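Local coordinates for protein superoxide dismutase [Mn], mitochondrial (PDB 3RN4) that probably converts superoxide radicals to hydrogen peroxide and oxygen in mitochondria, using one manganese ion per subunit, here replaced by iron, at residues V10-L15 / T41-F46; L15-G20 / E94-E99. All blocks are in the same frame, centred on the assembly; numbering follows the deposited sequence.

Contact 1 (V10-L15 / T41-F46); sequences VTLPDL and TYVNGF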
loop_
_atom_site.group_PDB
_atom_site.type_symbol
_atom_site.label_atom_id
_atom_site.label_comp_id
_atom_site.label_asym_id
_atom_site.label_seq_id
_atom_site.Cartn_x
_atom_site.Cartn_y
_atom_site.Cartn_z
ATOM N N VAL A 10 -10.334 21.925 -14.783
ATOM C CA VAL A 10 -10.319 22.372 -13.394
ATOM C C VAL A 10 -9.386 23.572 -13.229
ATOM O O VAL A 10 -8.410 23.726 -13.965
ATOM C CB VAL A 10 -9.970 21.232 -12.384
ATOM C CG1 VAL A 10 -10.731 19.960 -12.726
ATOM C CG2 VAL A 10 -8.489 20.959 -12.379
ATOM N N THR A 11 -9.712 24.442 -12.285
ATOM C CA THR A 11 -8.890 25.607 -11.982
ATOM C C THR A 11 -8.717 25.743 -10.473
ATOM O O THR A 11 -9.435 25.110 -9.692
ATOM C CB THR A 11 -9.538 26.914 -12.526
ATOM O OG1 THR A 11 -10.843 27.062 -11.960
ATOM C CG2 THR A 11 -9.666 26.852 -14.039
ATOM N N LEU A 12 -7.780 26.585 -10.055
ATOM C CA LEU A 12 -7.679 26.939 -8.648
ATOM C C LEU A 12 -8.951 27.657 -8.233
ATOM O O LEU A 12 -9.483 28.461 -8.993
ATOM C CB LEU A 12 -6.508 27.878 -8.400
ATOM C CG LEU A 12 -5.085 27.353 -8.369
ATOM C CD1 LEU A 12 -4.183 28.541 -8.132
ATOM C CD2 LEU A 12 -4.932 26.300 -7.241
ATOM N N PRO A 13 -9.441 27.380 -7.017
ATOM C CA PRO A 13 -10.539 28.150 -6.426
ATOM C C PRO A 13 -10.062 29.514 -5.918
ATOM O O PRO A 13 -8.873 29.696 -5.666
ATOM C CB PRO A 13 -10.934 27.294 -5.219
ATOM C CG PRO A 13 -9.627 26.645 -4.817
ATOM C CD PRO A 13 -8.973 26.302 -6.124
ATOM N N ASP A 14 -10.982 30.463 -5.739
ATOM C CA ASP A 14 -10.651 31.735 -5.073
ATOM C C ASP A 14 -10.612 31.625 -3.561
ATOM O O ASP A 14 -11.380 30.877 -2.970
ATOM C CB ASP A 14 -11.669 32.801 -5.471
ATOM C CG ASP A 14 -11.723 32.989 -6.955
ATOM O OD1 ASP A 14 -12.729 32.603 -7.587
ATOM O OD2 ASP A 14 -10.721 33.483 -7.500
ATOM N N LEU A 15 -9.717 32.384 -2.923
ATOM C CA LEU A 15 -9.625 32.374 -1.468
ATOM C C LEU A 15 -10.546 33.404 -0.798
ATOM O O LEU A 15 -10.771 34.484 -1.326
ATOM C CB LEU A 15 -8.181 32.590 -1.020
ATOM C CG LEU A 15 -7.209 31.450 -1.325
ATOM C CD1 LEU A 15 -5.789 31.881 -0.960
ATOM C CD2 LEU A 15 -7.601 30.181 -0.578
ATOM N N THR A 41 0.019 22.940 -9.196
ATOM C CA THR A 41 0.599 21.745 -9.785
ATOM C C THR A 41 -0.377 20.578 -9.833
ATOM O O THR A 41 -0.390 19.809 -10.795
ATOM C CB THR A 41 1.917 21.361 -9.067
ATOM O OG1 THR A 41 2.855 22.424 -9.280
ATOM C CG2 THR A 41 2.489 20.067 -9.623
ATOM N N TYR A 42 -1.204 20.438 -8.800
ATOM C CA TYR A 42 -2.192 19.363 -8.798
ATOM C C TYR A 42 -3.297 19.660 -9.825
ATOM O O TYR A 42 -3.764 18.760 -10.516
ATOM C CB TYR A 42 -2.790 19.160 -7.394
ATOM C CG TYR A 42 -1.760 18.720 -6.356
ATOM C CD1 TYR A 42 -0.965 17.598 -6.575
ATOM C CD2 TYR A 42 -1.611 19.416 -5.160
ATOM C CE1 TYR A 42 -0.008 17.201 -5.639
ATOM C CE2 TYR A 42 -0.657 19.024 -4.216
ATOM C CZ TYR A 42 0.131 17.916 -4.471
ATOM O OH TYR A 42 1.060 17.526 -3.520
ATOM N N VAL A 43 -3.701 20.916 -9.909
ATOM C CA VAL A 43 -4.640 21.355 -10.964
ATOM C C VAL A 43 -4.097 20.940 -12.331
ATOM O O VAL A 43 -4.764 20.256 -13.091
ATOM C CB VAL A 43 -4.913 22.890 -10.897
ATOM C CG1 VAL A 43 -5.557 23.404 -12.203
ATOM C CG2 VAL A 43 -5.778 23.227 -9.674
ATOM N N ASN A 44 -2.866 21.345 -12.640
ATOM C CA ASN A 44 -2.251 21.000 -13.923
ATOM C C ASN A 44 -2.143 19.491 -14.135
ATOM O O ASN A 44 -2.412 18.980 -15.218
ATOM C CB ASN A 44 -0.860 21.646 -14.048
ATOM C CG ASN A 44 -0.904 23.168 -13.959
ATOM O OD1 ASN A 44 -1.962 23.785 -14.079
ATOM N ND2 ASN A 44 0.250 23.777 -13.723
ATOM N N GLY A 45 -1.741 18.763 -13.101
ATOM C CA GLY A 45 -1.549 17.329 -13.266
ATOM C C GLY A 45 -2.854 16.588 -13.483
ATOM O O GLY A 45 -2.907 15.612 -14.232
ATOM N N PHE A 46 -3.908 17.055 -12.822
ATOM C CA PHE A 46 -5.226 16.456 -12.969
ATOM C C PHE A 46 -5.783 16.735 -14.372
ATOM O O PHE A 46 -6.245 15.819 -15.056
ATOM C CB PHE A 46 -6.160 17.004 -11.899
ATOM C CG PHE A 46 -7.496 16.312 -11.833
ATOM C CD1 PHE A 46 -7.587 14.932 -11.848
ATOM C CD2 PHE A 46 -8.656 17.051 -11.680
ATOM C CE1 PHE A 46 -8.816 14.300 -11.765
ATOM C CE2 PHE A 46 -9.892 16.419 -11.593
ATOM C CZ PHE A 46 -9.965 15.044 -11.630
#
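V43 fits its two methyls against the side chains of V10 and L12 and the backbone between them, where the extended N-terminal segment runs along the long helical hairpin of iron/manganese superoxide dismutases. The hairpin pairs helix 28-62 with helix 66-94, and the segment V10-L15 crosses the first of these at T41-F46. V43 has the most surface buried here, and its two branches do different jobs. With CG1 anti to the backbone N (chi1 164°), that methyl reaches V10, lying 3.4 Å from V10 O and 3.8 Å from the methyl V10 CG2. The other methyl, V43 CG2, faces the next link of the chain: it lies 3.9 Å from L12 N, and L12 CD2 comes to 4.0 Å from V43 CG2, the two side chains crossing at about a right angle. The contact is thus apolar, a branched residue of the helix touched by main-chain atoms as well as by side chains.

V10 is the second pivot. The V10 and V43 side chains run antiparallel alongside each other, and the two methyls of V10 divide between two turns of the helix, CG2 going to V43 and CG1 to F46. F86 of helix 66-94 touches both valines, so the N-terminal segment meets both arms of the hairpin. Beyond them the second subunit takes over, with its P64 on V10 and its A69 on F46. V10 N is held by N47 OD1, one residue past F46. At the F46 ring, V10 CG1 sits by the edge, near the ring plane, 3.7 Å from CD2 and 3.8 Å from CE2.

Contact 2 (L15-G20 / E94-E99); sequences LKWDFG and ENLAPE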
loop_
_atom_site.group_PDB
_atom_site.type_symbol
_atom_site.label_atom_id
_atom_site.label_comp_id
_atom_site.label_asym_id
_atom_site.label_seq_id
_atom_site.Cartn_x
_atom_site.Cartn_y
_atom_site.Cartn_z
ATOM N N LEU A 15 -9.717 32.384 -2.923
ATOM C CA LEU A 15 -9.625 32.374 -1.468
ATOM C C LEU A 15 -10.546 33.404 -0.798
ATOM O O LEU A 15 -10.771 34.484 -1.326
ATOM C CB LEU A 15 -8.181 32.590 -1.020
ATOM C CG LEU A 15 -7.209 31.450 -1.325
ATOM C CD1 LEU A 15 -5.789 31.881 -0.960
ATOM C CD2 LEU A 15 -7.601 30.181 -0.578
ATOM N N LYS A 16 -11.062 33.056 0.375
ATOM C CA LYS A 16 -11.903 33.965 1.163
ATOM C C LYS A 16 -11.092 34.836 2.148
ATOM O O LYS A 16 -11.643 35.484 3.051
ATOM C CB LYS A 16 -12.961 33.150 1.915
ATOM C CG LYS A 16 -14.041 32.557 1.016
ATOM C CD LYS A 16 -15.049 31.735 1.821
ATOM C CE LYS A 16 -16.223 31.292 0.959
ATOM N NZ LYS A 16 -15.746 30.621 -0.287
ATOM N N TRP A 17 -9.777 34.848 1.973
ATOM C CA TRP A 17 -8.900 35.605 2.843
ATOM C C TRP A 17 -7.589 35.815 2.073
ATOM O O TRP A 17 -7.265 35.036 1.171
ATOM C CB TRP A 17 -8.686 34.866 4.177
ATOM C CG TRP A 17 -8.712 33.331 4.087
ATOM C CD1 TRP A 17 -9.807 32.508 4.240
ATOM C CD2 TRP A 17 -7.593 32.461 3.835
ATOM N NE1 TRP A 17 -9.430 31.184 4.103
ATOM C CE2 TRP A 17 -8.081 31.129 3.849
ATOM C CE3 TRP A 17 -6.230 32.677 3.593
ATOM C CZ2 TRP A 17 -7.253 30.026 3.628
ATOM C CZ3 TRP A 17 -5.409 31.578 3.383
ATOM C CH2 TRP A 17 -5.925 30.267 3.396
ATOM N N ASP A 18 -6.865 36.900 2.351
ATOM C CA ASP A 18 -5.598 37.074 1.644
ATOM C C ASP A 18 -4.609 36.135 2.319
ATOM O O ASP A 18 -4.836 35.700 3.451
ATOM C CB ASP A 18 -5.082 38.506 1.724
ATOM C CG ASP A 18 -4.605 38.858 3.110
ATOM O OD1 ASP A 18 -5.462 39.278 3.914
ATOM O OD2 ASP A 18 -3.400 38.679 3.409
ATOM N N PHE A 19 -3.480 35.873 1.658
ATOM C CA PHE A 19 -2.537 34.864 2.157
ATOM C C PHE A 19 -2.128 34.977 3.620
ATOM O O PHE A 19 -1.790 33.970 4.237
ATOM C CB PHE A 19 -1.243 34.862 1.335
ATOM C CG PHE A 19 -1.414 34.469 -0.083
ATOM C CD1 PHE A 19 -2.318 33.483 -0.460
ATOM C CD2 PHE A 19 -0.633 35.068 -1.065
ATOM C CE1 PHE A 19 -2.444 33.122 -1.780
ATOM C CE2 PHE A 19 -0.749 34.700 -2.374
ATOM C CZ PHE A 19 -1.644 33.737 -2.744
ATOM N N GLY A 20 -2.084 36.188 4.172
ATOM C CA GLY A 20 -1.561 36.389 5.515
ATOM C C GLY A 20 -2.634 36.440 6.599
ATOM O O GLY A 20 -2.337 36.719 7.755
ATOM N N GLU A 94 -11.377 25.896 2.132
ATOM C CA GLU A 94 -12.788 26.117 2.481
ATOM C C GLU A 94 -13.132 25.814 3.933
ATOM O O GLU A 94 -14.076 26.405 4.490
ATOM C CB GLU A 94 -13.699 25.355 1.530
ATOM C CG GLU A 94 -13.948 26.092 0.233
ATOM C CD GLU A 94 -14.596 27.469 0.464
ATOM O OE1 GLU A 94 -15.452 27.604 1.376
ATOM O OE2 GLU A 94 -14.240 28.418 -0.259
ATOM N N ASN A 95 -12.346 24.943 4.577
ATOM C CA ASN A 95 -12.420 24.818 6.042
ATOM C C ASN A 95 -11.376 25.586 6.870
ATOM O O ASN A 95 -11.110 25.268 8.031
ATOM C CB ASN A 95 -12.675 23.353 6.517
ATOM C CG ASN A 95 -11.492 22.383 6.282
ATOM O OD1 ASN A 95 -11.667 21.369 5.619
ATOM N ND2 ASN A 95 -10.330 22.663 6.866
ATOM N N LEU A 96 -10.827 26.661 6.285
ATOM C CA LEU A 96 -9.986 27.587 7.029
ATOM C C LEU A 96 -10.578 28.986 6.894
ATOM O O LEU A 96 -11.135 29.308 5.856
ATOM C CB LEU A 96 -8.552 27.617 6.484
ATOM C CG LEU A 96 -7.733 26.333 6.653
ATOM C CD1 LEU A 96 -6.397 26.475 5.898
ATOM C CD2 LEU A 96 -7.473 26.048 8.102
ATOM N N ALA A 97 -10.451 29.779 7.940
ATOM C CA ALA A 97 -10.938 31.169 7.941
ATOM C C ALA A 97 -10.201 31.997 8.971
ATOM O O ALA A 97 -9.833 31.511 10.034
ATOM C CB ALA A 97 -12.449 31.195 8.243
ATOM N N PRO A 98 -9.999 33.296 8.685
ATOM C CA PRO A 98 -9.455 34.122 9.746
ATOM C C PRO A 98 -10.461 34.246 10.873
ATOM O O PRO A 98 -11.670 34.111 10.629
ATOM C CB PRO A 98 -9.277 35.493 9.071
ATOM C CG PRO A 98 -10.203 35.498 7.978
ATOM C CD PRO A 98 -10.325 34.066 7.485
ATOM N N GLU A 99 -9.949 34.490 12.072
ATOM C CA GLU A 99 -10.743 34.733 13.283
ATOM C C GLU A 99 -11.815 35.799 13.074
ATOM O O GLU A 99 -12.922 35.709 13.631
ATOM C CB GLU A 99 -9.819 35.131 14.439
ATOM C CG GLU A 99 -9.456 33.987 15.375
ATOM C CD GLU A 99 -8.060 34.092 15.959
ATOM O OE1 GLU A 99 -7.796 33.444 16.992
ATOM O OE2 GLU A 99 -7.215 34.800 15.383
#
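W17 and K16 make the two polar links from L15-G20 to E94-E99, one through an indole N-H and the other through charge. W17 NE1 donates to L96 O at 3.1 Å, but the bond is bent, with an N-H...O angle of 136°. The donor stands well above the carbonyl plane of L96, and the oxygen in turn is tilted out of the indole plane, consistent with an indole placed by its packing as much as by this bond. The charged link is shorter: K16 NZ meets E94 OE2 at 2.7 Å on its syn lone pair. A bend at the end of the lysine chain (chi4 52°) turns the ammonium onto the carboxylate, and the two side chains cross at about a right angle.

Apolar contacts flank the indole. P98 CD lies 3.6 Å from W17 CD1 and also close to W17 CB, while at the six-membered ring L96 CB approaches W17 CZ2 to 4.0 Å. From its own segment, L15 CD2 lies over one face of the indole, toward its rim, and W93 and L22 also touch W17. A leucine in place of W17 would probably leave L96 O without its indole donor and open a gap beside P98.

Within the first segment, D18 OD2 accepts from G20 N at 2.9 Å, an Asx turn just beyond the tryptophan. The cross-segment contacts fasten the N-terminal loop to the end of helix 66-94 and the chain that leaves it, the connection between the alpha-hairpin and C-terminal domains of the iron/manganese superoxide dismutase fold.

Overall arrangement
The two contacts follow one N-terminal segment, which passes through L15 from contact 1 into contact 2, their centres about 17 Å apart. Both are largely buried, but each has an exposed edge, T11 in contact 1 and K16 in contact 2. Contact 1 lays the segment on the body of helix 28-62 beside the second subunit, and its chemistry is apolar. Contact 2 joins the loop to the last residue of helix 66-94 and the loop that follows, where no other chain touches it, and adds a salt bridge and an indole hydrogen bond to its packing. Each comes near the metal site without supplying a ligand: L12 about 11 Å and L96 about 10 Å from the iron, measured from their side chains.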